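Local structure of xylanase and alpha-amylase inhibitor protein (Scadoxus multiflorus, 3MU7) at residues A200-S205 with F239-D244. The protein inhibits xylanase and alpha-amylase and has the TIM-barrel fold of the family 18 glycosyl hydrolases. Numbering follows the deposited sequence.
Sequences AWKEWS and FPNAQD
The indole of Trp201 meets Ala242 where two neighbouring outer helices of the TIM barrel, 195-207 and 231-242, pass each other, joined in sequence through the barrel strand 213-218. Trp201 supplies the pyrrole side and adjoining benzo corner of its ring: NE1 lies 3.6 Å from Ala242 CA, and CZ2 lies 4.0 Å from the Ala242 CB methyl. That methyl sits over one face of the indole, displaced toward the rim. On the opposite face, Ser205 CB, one turn further along the helix of Trp201, stands 3.6 Å above the ring plane and is likewise displaced. With CG anti to the backbone N (chi1 162°), the indole reaches into the groove between the helices and lies between these two small side chains.

A water carries a polar link across the contact: it accepts from Trp201 NE1 at 2.9 Å, lying in the indole plane, and donates to Asn241 O at 2.8 Å. A phenylalanine in place of Trp201 would lack the indole N-H and would probably leave this water without its donor, breaking the bridge to the Asn241 carbonyl. Toward the solvent, the long Lys202 side chain, bent at chi3 and chi4, crosses that of Asn241 at about a right angle.

Behind the first shell, Trp201 also packs on Val213 and Leu215 of strand 213-218, while both Trp201 and Ala242 touch Phe248 of strand 248-254, so the helix pair is seated on adjacent barrel strands. The bridged carbonyl has a backbone partner too: Asn241 O accepts from Asp244 N at 3.0 Å.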
ATOM      1  N   ALA A 200       5.046  -0.282 -19.528  1.00 11.39           N
ATOM      2  CA  ALA A 200       5.494  -0.412 -18.139  1.00 10.86           C
ATOM      3  C   ALA A 200       4.796  -1.580 -17.430  1.00 10.41           C
ATOM      4  O   ALA A 200       5.447  -2.379 -16.753  1.00 10.06           O
ATOM      5  CB  ALA A 200       5.281   0.893 -17.388  1.00 11.10           C
ATOM      6  N   TRP A 201       3.483  -1.701 -17.605  1.00 10.24           N
ATOM      7  CA  TRP A 201       2.766  -2.846 -17.047  1.00 10.63           C
ATOM      8  C   TRP A 201       3.349  -4.170 -17.528  1.00 10.83           C
ATOM      9  O   TRP A 201       3.535  -5.088 -16.735  1.00 10.28           O
ATOM     10  CB  TRP A 201       1.272  -2.812 -17.386  1.00 10.86           C
ATOM     11  CG  TRP A 201       0.643  -4.173 -17.195  1.00 11.33           C
ATOM     12  CD1 TRP A 201       0.296  -5.064 -18.173  1.00 12.09           C
ATOM     13  CD2 TRP A 201       0.356  -4.818 -15.950  1.00 11.27           C
ATOM     14  NE1 TRP A 201      -0.205  -6.213 -17.614  1.00 13.09           N
ATOM     15  CE2 TRP A 201      -0.184  -6.088 -16.249  1.00 11.43           C
ATOM     16  CE3 TRP A 201       0.495  -4.440 -14.608  1.00 11.51           C
ATOM     17  CZ2 TRP A 201      -0.592  -6.983 -15.255  1.00 11.55           C
ATOM     18  CZ3 TRP A 201       0.093  -5.331 -13.619  1.00 11.47           C
ATOM     19  CH2 TRP A 201      -0.447  -6.585 -13.949  1.00 11.86           C
ATOM     20  N   LYS A 202       3.641  -4.285 -18.817  1.00 11.15           N
ATOM     21  CA  LYS A 202       4.172  -5.526 -19.368  1.00 11.93           C
ATOM     22  C   LYS A 202       5.468  -5.899 -18.690  1.00 11.28           C
ATOM     23  O   LYS A 202       5.684  -7.022 -18.339  1.00 11.29           O
ATOM     24  CB  LYS A 202       4.353  -5.444 -20.913  1.00 12.54           C
ATOM     25  CG  LYS A 202       3.064  -5.573 -21.708  1.00 15.50           C
ATOM     26  CD  LYS A 202       3.248  -5.383 -23.235  1.00 19.72           C
ATOM     27  CE  LYS A 202       2.070  -4.596 -23.802  1.00 21.81           C
ATOM     28  NZ  LYS A 202       1.527  -5.271 -24.880  1.00 23.66           N
ATOM     29  N   GLU A 203       6.313  -4.895 -18.505  1.00 10.64           N
ATOM     30  CA  GLU A 203       7.576  -5.155 -17.838  1.00 10.43           C
ATOM     31  C   GLU A 203       7.402  -5.583 -16.375  1.00  9.40           C
ATOM     32  O   GLU A 203       8.011  -6.561 -15.938  1.00  9.21           O
ATOM     33  CB  GLU A 203       8.543  -3.977 -17.936  1.00 10.94           C
ATOM     34  CG  GLU A 203       9.884  -4.361 -17.346  1.00 12.70           C
ATOM     35  CD  GLU A 203      11.026  -3.440 -17.692  1.00 14.45           C
ATOM     36  OE1 GLU A 203      10.811  -2.246 -17.980  1.00 15.00           O
ATOM     37  OE2 GLU A 203      12.163  -3.938 -17.649  1.00 15.75           O
ATOM     38  N   TRP A 204       6.583  -4.846 -15.625  1.00  8.97           N
ATOM     39  CA  TRP A 204       6.325  -5.185 -14.222  1.00  9.02           C
ATOM     40  C   TRP A 204       5.726  -6.578 -14.083  1.00  9.55           C
ATOM     41  O   TRP A 204       6.174  -7.373 -13.255  1.00  9.34           O
ATOM     42  CB  TRP A 204       5.429  -4.139 -13.560  1.00  8.68           C
ATOM     43  CG  TRP A 204       6.179  -2.910 -13.165  1.00  8.07           C
ATOM     44  CD1 TRP A 204       6.279  -1.741 -13.864  1.00  8.33           C
ATOM     45  CD2 TRP A 204       6.950  -2.736 -11.978  1.00  7.68           C
ATOM     46  NE1 TRP A 204       7.068  -0.846 -13.185  1.00  8.53           N
ATOM     47  CE2 TRP A 204       7.494  -1.433 -12.020  1.00  7.90           C
ATOM     48  CE3 TRP A 204       7.241  -3.559 -10.883  1.00  8.45           C
ATOM     49  CZ2 TRP A 204       8.307  -0.933 -11.003  1.00  9.09           C
ATOM     50  CZ3 TRP A 204       8.046  -3.066  -9.880  1.00  8.55           C
ATOM     51  CH2 TRP A 204       8.573  -1.761  -9.945  1.00  9.04           C
ATOM     52  N   SER A 205       4.732  -6.884 -14.910  1.00 10.29           N
ATOM     53  CA  SER A 205       4.083  -8.181 -14.811  0.50 10.98           C
ATOM     54  C   SER A 205       5.028  -9.320 -15.201  1.00 11.59           C
ATOM     55  O   SER A 205       4.925 -10.409 -14.645  1.00 12.26           O
ATOM     56  CB  SER A 205       2.778  -8.222 -15.608  0.50 11.35           C
ATOM     57  OG  SER A 205       2.996  -7.899 -16.964  0.50 10.37           O
ATOM     58  N   PHE A 239      -7.624  -3.550 -18.620  1.00 11.32           N
ATOM     59  CA  PHE A 239      -8.046  -4.847 -18.160  1.00 12.21           C
ATOM     60  C   PHE A 239      -7.888  -6.035 -19.111  1.00 12.40           C
ATOM     61  O   PHE A 239      -7.480  -7.052 -18.673  1.00 12.72           O
ATOM     62  CB  PHE A 239      -9.432  -4.845 -17.547  1.00 12.82           C
ATOM     63  CG  PHE A 239      -9.513  -4.115 -16.205  1.00 13.88           C
ATOM     64  CD1 PHE A 239      -8.384  -3.652 -15.553  1.00 14.14           C
ATOM     65  CD2 PHE A 239     -10.704  -3.887 -15.630  1.00 14.77           C
ATOM     66  CE1 PHE A 239      -8.487  -2.979 -14.341  1.00 14.25           C
ATOM     67  CE2 PHE A 239     -10.804  -3.194 -14.407  1.00 14.11           C
ATOM     68  CZ  PHE A 239      -9.702  -2.757 -13.803  1.00 15.07           C
ATOM     69  N   PRO A 240      -8.240  -5.915 -20.403  1.00 11.64           N
ATOM     70  CA  PRO A 240      -8.094  -7.089 -21.282  1.00 12.22           C
ATOM     71  C   PRO A 240      -6.642  -7.575 -21.335  1.00 13.23           C
ATOM     72  O   PRO A 240      -6.449  -8.718 -21.185  1.00 15.34           O
ATOM     73  CB  PRO A 240      -8.579  -6.569 -22.652  1.00 11.86           C
ATOM     74  CG  PRO A 240      -9.556  -5.481 -22.290  1.00 12.23           C
ATOM     75  CD  PRO A 240      -8.889  -4.795 -21.104  1.00 11.47           C
ATOM     76  N   ASN A 241      -5.682  -6.706 -21.478  1.00 14.50           N
ATOM     77  CA  ASN A 241      -4.280  -7.165 -21.490  1.00 15.64           C
ATOM     78  C   ASN A 241      -3.807  -7.555 -20.072  1.00 15.65           C
ATOM     79  O   ASN A 241      -3.228  -8.562 -19.917  1.00 15.85           O
ATOM     80  CB  ASN A 241      -3.401  -6.100 -22.102  1.00 16.58           C
ATOM     81  CG  ASN A 241      -2.083  -6.630 -22.597  1.00 19.48           C
ATOM     82  OD1 ASN A 241      -1.756  -7.737 -22.347  1.00 22.94           O
ATOM     83  ND2 ASN A 241      -1.419  -5.862 -23.447  1.00 22.19           N
ATOM     84  N   ALA A 242      -4.103  -6.745 -19.076  1.00 15.28           N
ATOM     85  CA  ALA A 242      -3.680  -7.069 -17.720  1.00 15.35           C
ATOM     86  C   ALA A 242      -4.175  -8.409 -17.253  1.00 15.80           C
ATOM     87  O   ALA A 242      -3.475  -9.132 -16.643  1.00 15.42           O
ATOM     88  CB  ALA A 242      -4.132  -5.980 -16.758  1.00 15.25           C
ATOM     89  N   GLN A 243      -5.419  -8.722 -17.539  1.00 16.46           N
ATOM     90  CA  GLN A 243      -6.011 -10.002 -17.144  1.00 18.06           C
ATOM     91  C   GLN A 243      -5.359 -11.215 -17.811  1.00 18.25           C
ATOM     92  O   GLN A 243      -5.566 -12.346 -17.368  1.00 18.95           O
ATOM     93  CB  GLN A 243      -7.526  -9.999 -17.383  1.00 18.43           C
ATOM     94  CG  GLN A 243      -8.300  -9.253 -16.310  1.00 20.35           C
ATOM     95  CD  GLN A 243      -9.687  -8.809 -16.751  1.00 22.56           C
ATOM     96  OE1 GLN A 243     -10.220  -9.276 -17.759  1.00 24.68           O
ATOM     97  NE2 GLN A 243     -10.275  -7.898 -15.988  1.00 23.48           N
ATOM     98  N   ASP A 244      -4.571 -10.979 -18.858  1.00 18.48           N
ATOM     99  CA  ASP A 244      -3.816 -12.049 -19.516  1.00 18.86           C
ATOM    100  C   ASP A 244      -2.565 -12.453 -18.720  1.00 18.58           C
ATOM    101  O   ASP A 244      -1.910 -13.453 -19.040  1.00 19.03           O
ATOM    102  CB  ASP A 244      -3.439 -11.649 -20.946  1.00 19.37           C
ATOM    103  CG  ASP A 244      -2.989 -12.832 -21.782  1.00 20.42           C
ATOM    104  OD1 ASP A 244      -3.747 -13.825 -21.878  1.00 22.20           O
ATOM    105  OD2 ASP A 244      -1.876 -12.770 -22.344  1.00 23.10           O
TER
HETATM  106  O   HOH W   1      -0.520  -8.624 -19.134  1.00 17.98           O